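Local coordinates for DUF1893 domain-containing protein (Thermotoga maritima, PDB 1VK9) that is of unknown function but has a cytidine deaminase-like fold, was crystallised in ADP-ribosylated form and binds zinc ions in the crystal, at residues A[15-20]-A[33-38]; A[53-58]-A[79-84]. All coordinates share one frame; numbering follows the deposited sequence.

Interaction 1: A[15-20]-A[33-38]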
# COMPACT_ATOMS: atom_id res chain seq x y z
N LYS A 15 -9.70 -15.80 -1.21
CA LYS A 15 -8.84 -16.00 -2.37
C LYS A 15 -9.51 -15.65 -3.71
O LYS A 15 -8.84 -15.37 -4.70
CB LYS A 15 -8.27 -17.42 -2.39
CG LYS A 15 -6.74 -17.50 -2.15
N ASN A 16 -10.84 -15.63 -3.74
CA ASN A 16 -11.53 -15.33 -4.99
C ASN A 16 -11.80 -13.84 -5.19
O ASN A 16 -12.13 -13.42 -6.30
CB ASN A 16 -12.81 -16.18 -5.14
CG ASN A 16 -13.87 -15.82 -4.10
OD1 ASN A 16 -13.56 -15.53 -2.93
ND2 ASN A 16 -15.13 -15.84 -4.53
N LEU A 17 -11.66 -13.06 -4.12
CA LEU A 17 -11.80 -11.61 -4.20
C LEU A 17 -10.51 -11.03 -4.75
O LEU A 17 -10.51 -10.13 -5.59
CB LEU A 17 -12.10 -11.01 -2.82
CG LEU A 17 -13.45 -10.33 -2.58
CD1 LEU A 17 -14.61 -11.34 -2.52
CD2 LEU A 17 -13.38 -9.51 -1.29
N LEU A 18 -9.39 -11.56 -4.26
CA LEU A 18 -8.09 -11.22 -4.80
C LEU A 18 -8.10 -11.58 -6.26
O LEU A 18 -7.76 -10.75 -7.09
CB LEU A 18 -6.97 -11.96 -4.06
CG LEU A 18 -5.56 -11.63 -4.52
CD1 LEU A 18 -5.34 -10.13 -4.54
CD2 LEU A 18 -4.53 -12.32 -3.64
N ARG A 19 -8.51 -12.80 -6.58
CA ARG A 19 -8.63 -13.26 -7.96
C ARG A 19 -9.42 -12.26 -8.82
O ARG A 19 -8.98 -11.91 -9.90
CB ARG A 19 -9.31 -14.63 -8.01
CG ARG A 19 -8.72 -15.64 -8.97
CD ARG A 19 -9.54 -16.92 -9.06
NE ARG A 19 -8.78 -17.99 -9.70
N SER A 20 -10.57 -11.81 -8.32
CA SER A 20 -11.42 -10.86 -9.02
C SER A 20 -10.80 -9.49 -9.18
O SER A 20 -10.94 -8.85 -10.21
CB SER A 20 -12.75 -10.71 -8.29
OG SER A 20 -13.62 -11.78 -8.60
N LEU A 33 -5.51 0.00 -6.67
CA LEU A 33 -6.91 -0.39 -6.61
C LEU A 33 -7.27 -0.76 -5.18
O LEU A 33 -6.48 -1.45 -4.50
CB LEU A 33 -7.16 -1.58 -7.54
CG LEU A 33 -8.48 -2.33 -7.41
CD1 LEU A 33 -9.62 -1.51 -7.94
CD2 LEU A 33 -8.40 -3.62 -8.17
N ALA A 34 -8.42 -0.28 -4.69
CA ALA A 34 -9.00 -0.83 -3.47
C ALA A 34 -10.31 -1.53 -3.82
O ALA A 34 -11.14 -0.99 -4.56
CB ALA A 34 -9.19 0.22 -2.43
N TYR A 35 -10.47 -2.75 -3.31
CA TYR A 35 -11.56 -3.65 -3.72
C TYR A 35 -12.28 -4.33 -2.54
O TYR A 35 -11.63 -4.85 -1.61
CB TYR A 35 -11.01 -4.68 -4.69
CG TYR A 35 -12.03 -5.59 -5.34
CD1 TYR A 35 -12.72 -5.20 -6.49
CD2 TYR A 35 -12.29 -6.86 -4.82
CE1 TYR A 35 -13.65 -6.05 -7.10
CE2 TYR A 35 -13.22 -7.71 -5.42
CZ TYR A 35 -13.90 -7.29 -6.56
OH TYR A 35 -14.81 -8.15 -7.15
N SER A 36 -13.61 -4.33 -2.57
CA SER A 36 -14.39 -4.91 -1.47
C SER A 36 -15.37 -5.98 -1.93
O SER A 36 -16.12 -6.53 -1.15
CB SER A 36 -15.13 -3.81 -0.72
OG SER A 36 -16.16 -3.29 -1.55
N GLY A 37 -15.35 -6.29 -3.21
CA GLY A 37 -16.37 -7.12 -3.80
C GLY A 37 -16.78 -6.33 -5.02
O GLY A 37 -17.10 -6.89 -6.06
N ARG A 38 -16.78 -5.01 -4.85
CA ARG A 38 -16.76 -4.09 -5.96
C ARG A 38 -15.53 -3.18 -5.84
O ARG A 38 -14.90 -3.12 -4.78
CB ARG A 38 -18.08 -3.31 -6.05
CG ARG A 38 -18.19 -2.05 -5.24
CD ARG A 38 -19.63 -1.63 -4.95
NE ARG A 38 -19.75 -1.22 -3.55
CZ ARG A 38 -19.65 0.03 -3.13
NH1 ARG A 38 -19.44 1.01 -3.99
NH2 ARG A 38 -19.74 0.30 -1.83
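In the packing of helix 15-27 against strand 32-35 of the mixed sheet, L17 and S20, one helical turn apart, meet Y35 at the strand's end. The Y35 ring carries the contact. Its CG stands anti to the backbone N (chi1 -173°), which extends the phenol to the helix. Y35 CE2 rests against L17 CG at 3.9 Å and lies 3.6 Å from the carbonyl L17 O, which comes at the ring obliquely. Farther along, the Y35 OH meets S20 CB at 3.5 Å. L17 CD2 reaches past the ring to the backbone carbonyl S36 O, 4.1 Å away. The turn folds back on the phenol: G37 N lies over one face of the Y35 ring, 3.4 Å from its plane and displaced from the centre, while S36 N donates to R38 O. With a positive phi, G37 has backbone angles that would jam a CB against the preceding carbonyl. A serine in place of Y35 would probably open a gap beside L17 and S20 and leave the turn without the ring it folds over. A21 and I24 also touch Y35, extending this helix-on-sheet packing of an alpha/beta fold.

Interaction 2: A[53-58]-A[79-84]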
# COMPACT_ATOMS: atom_id res chain seq x y z
N GLU A 53 -4.11 10.27 -2.52
CA GLU A 53 -5.51 10.46 -2.90
C GLU A 53 -6.33 9.43 -2.10
O GLU A 53 -7.24 9.79 -1.36
CB GLU A 53 -5.74 10.35 -4.44
CG GLU A 53 -5.35 11.58 -5.31
CD GLU A 53 -5.67 11.45 -6.83
OE1 GLU A 53 -6.86 11.62 -7.20
OE2 GLU A 53 -4.74 11.23 -7.67
N LEU A 54 -5.95 8.15 -2.19
CA LEU A 54 -6.65 7.09 -1.46
C LEU A 54 -6.74 7.36 0.06
O LEU A 54 -7.80 7.23 0.66
CB LEU A 54 -5.98 5.74 -1.72
CG LEU A 54 -6.48 4.49 -0.97
CD1 LEU A 54 -7.97 4.26 -1.19
CD2 LEU A 54 -5.67 3.26 -1.38
N PHE A 55 -5.62 7.73 0.67
CA PHE A 55 -5.57 8.10 2.08
C PHE A 55 -6.54 9.23 2.43
O PHE A 55 -7.18 9.21 3.47
CB PHE A 55 -4.16 8.52 2.43
CG PHE A 55 -3.89 8.59 3.91
CD1 PHE A 55 -3.57 7.46 4.63
CD2 PHE A 55 -3.92 9.82 4.57
CE1 PHE A 55 -3.31 7.52 6.00
CE2 PHE A 55 -3.67 9.90 5.93
CZ PHE A 55 -3.37 8.75 6.65
N LYS A 56 -6.63 10.23 1.57
CA LYS A 56 -7.46 11.39 1.81
C LYS A 56 -8.93 11.01 1.71
O LYS A 56 -9.78 11.72 2.23
CB LYS A 56 -7.11 12.51 0.81
CG LYS A 56 -5.77 13.23 1.05
CD LYS A 56 -5.87 14.27 2.20
CE LYS A 56 -4.59 15.13 2.36
NZ LYS A 56 -4.33 16.06 1.21
N ARG A 57 -9.23 9.90 1.03
CA ARG A 57 -10.61 9.53 0.70
C ARG A 57 -11.33 8.65 1.73
O ARG A 57 -12.55 8.79 1.84
CB ARG A 57 -10.69 8.85 -0.66
CG ARG A 57 -11.84 9.31 -1.56
CD ARG A 57 -11.86 8.58 -2.92
NE ARG A 57 -12.58 9.30 -3.97
CZ ARG A 57 -13.88 9.60 -3.91
NH1 ARG A 57 -14.60 9.23 -2.85
NH2 ARG A 57 -14.48 10.27 -4.90
N PHE A 58 -10.62 7.75 2.43
CA PHE A 58 -11.24 6.80 3.37
C PHE A 58 -10.49 6.74 4.68
O PHE A 58 -9.24 6.67 4.70
CB PHE A 58 -11.25 5.34 2.85
CG PHE A 58 -11.93 5.16 1.55
CD1 PHE A 58 -13.32 5.10 1.48
CD2 PHE A 58 -11.17 5.01 0.38
CE1 PHE A 58 -13.96 4.93 0.23
CE2 PHE A 58 -11.80 4.84 -0.86
CZ PHE A 58 -13.20 4.80 -0.94
N LEU A 79 -0.69 2.65 3.64
CA LEU A 79 -1.54 1.48 3.60
C LEU A 79 -1.69 0.84 5.01
O LEU A 79 -2.80 0.45 5.39
CB LEU A 79 -1.03 0.50 2.53
CG LEU A 79 -1.10 0.99 1.07
CD1 LEU A 79 -0.42 0.01 0.09
CD2 LEU A 79 -2.53 1.29 0.61
N LEU A 80 -0.60 0.79 5.79
CA LEU A 80 -0.66 0.21 7.14
C LEU A 80 -1.66 0.96 8.01
O LEU A 80 -2.46 0.34 8.74
CB LEU A 80 0.70 0.23 7.83
CG LEU A 80 1.67 -0.91 7.53
CD1 LEU A 80 2.88 -0.81 8.44
CD2 LEU A 80 1.04 -2.27 7.68
N LYS A 81 -1.63 2.28 7.92
CA LYS A 81 -2.53 3.09 8.72
C LYS A 81 -3.99 2.83 8.34
O LYS A 81 -4.88 2.89 9.20
CB LYS A 81 -2.18 4.58 8.63
CG LYS A 81 -3.13 5.51 9.37
CD LYS A 81 -3.11 5.26 10.88
CE LYS A 81 -2.72 6.49 11.70
NZ LYS A 81 -3.92 7.32 11.76
N MSE A 82 -4.23 2.50 7.07
CA MSE A 82 -5.61 2.37 6.62
C MSE A 82 -6.21 1.02 6.97
O MSE A 82 -7.42 0.83 6.84
CB MSE A 82 -5.71 2.64 5.14
CG MSE A 82 -5.62 4.10 4.82
SE MSE A 82 -5.84 4.42 2.91
CE MSE A 82 -4.02 3.96 2.38
N LYS A 83 -5.37 0.09 7.41
CA LYS A 83 -5.83 -1.21 7.86
C LYS A 83 -6.64 -2.00 6.82
O LYS A 83 -7.79 -2.41 7.06
CB LYS A 83 -6.57 -1.04 9.18
CG LYS A 83 -5.66 -0.48 10.27
CD LYS A 83 -6.19 -0.69 11.69
CE LYS A 83 -6.36 -2.17 12.00
NZ LYS A 83 -6.06 -2.50 13.41
N PRO A 84 -6.08 -2.23 5.64
CA PRO A 84 -6.74 -3.12 4.68
C PRO A 84 -6.57 -4.59 5.15
O PRO A 84 -5.64 -4.86 5.91
CB PRO A 84 -5.99 -2.85 3.38
CG PRO A 84 -4.64 -2.41 3.82
CD PRO A 84 -4.81 -1.69 5.11
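The carbonyl L54 O takes two backbone N-H groups, R57 N at 3.1 Å and, weakly, F58 N, as helix 49-57 ends; the L54 side chain turns inward against M82. This is helix-helix packing within the cytidine deaminase-like fold, the last turn of helix 49-57 lying beside the last turn of helix 73-82. The contact is almost wholly apolar, and M82, a selenomethionine, fills its middle. Its chain runs extended through chi2 and then bends at chi3 (-80°), which brings the terminal CE back between L54 and F55. M82 SE lies 3.9 Å from L54 CG and also touches the helix backbone at F55 CA. On its outer side, the same side chain runs beside the F55 ring: M82 CG approaches F55 CD1 to 3.9 Å, and SE makes a Met-aromatic contact with that ring, 5.3 Å from the centroid and 65° off the normal, hence obliquely. With CG anti to the backbone N (chi1 -166°), the F55 ring is placed beside M82 and K81. F78 packs edge-to-face with F55, and I141 of helix 137-145 touches both F55 and K81, so a third helix joins here. Deeper in, the branches of L54 and L79 meet, CD2 to CD2 at 4.2 Å, where F41 and V66 of the sheet border L54 and L79 respectively. Beyond M82 the chain leaves the helix at K83, with positive phi, and a backbone hydrogen bond links M82 to L61. Nearer the surface, the aliphatic part of K81 borders F55: K81 CG lies at the ring edge, near its plane, 3.9 Å from F55 CE1.

In the fold
From the N terminus, helix 15-27 leads into strand 32-35, and interaction 1 closes that first loop by folding the start of the helix against the end of the strand. The chain then returns through strand 39-43 into helix 49-57. Interaction 2 closes a later and longer loop, which runs out through strands 65-68 and 70-71 and back along helix 73-82. The two contacts follow in series, neither nested nor crossed, with centres about 16 Å apart. They lie on opposite faces of strand 32-35: L33 and Y35 turn to helix 15-27, A34 to the side of helix 49-57. Together they join helices on both sides to one mixed sheet.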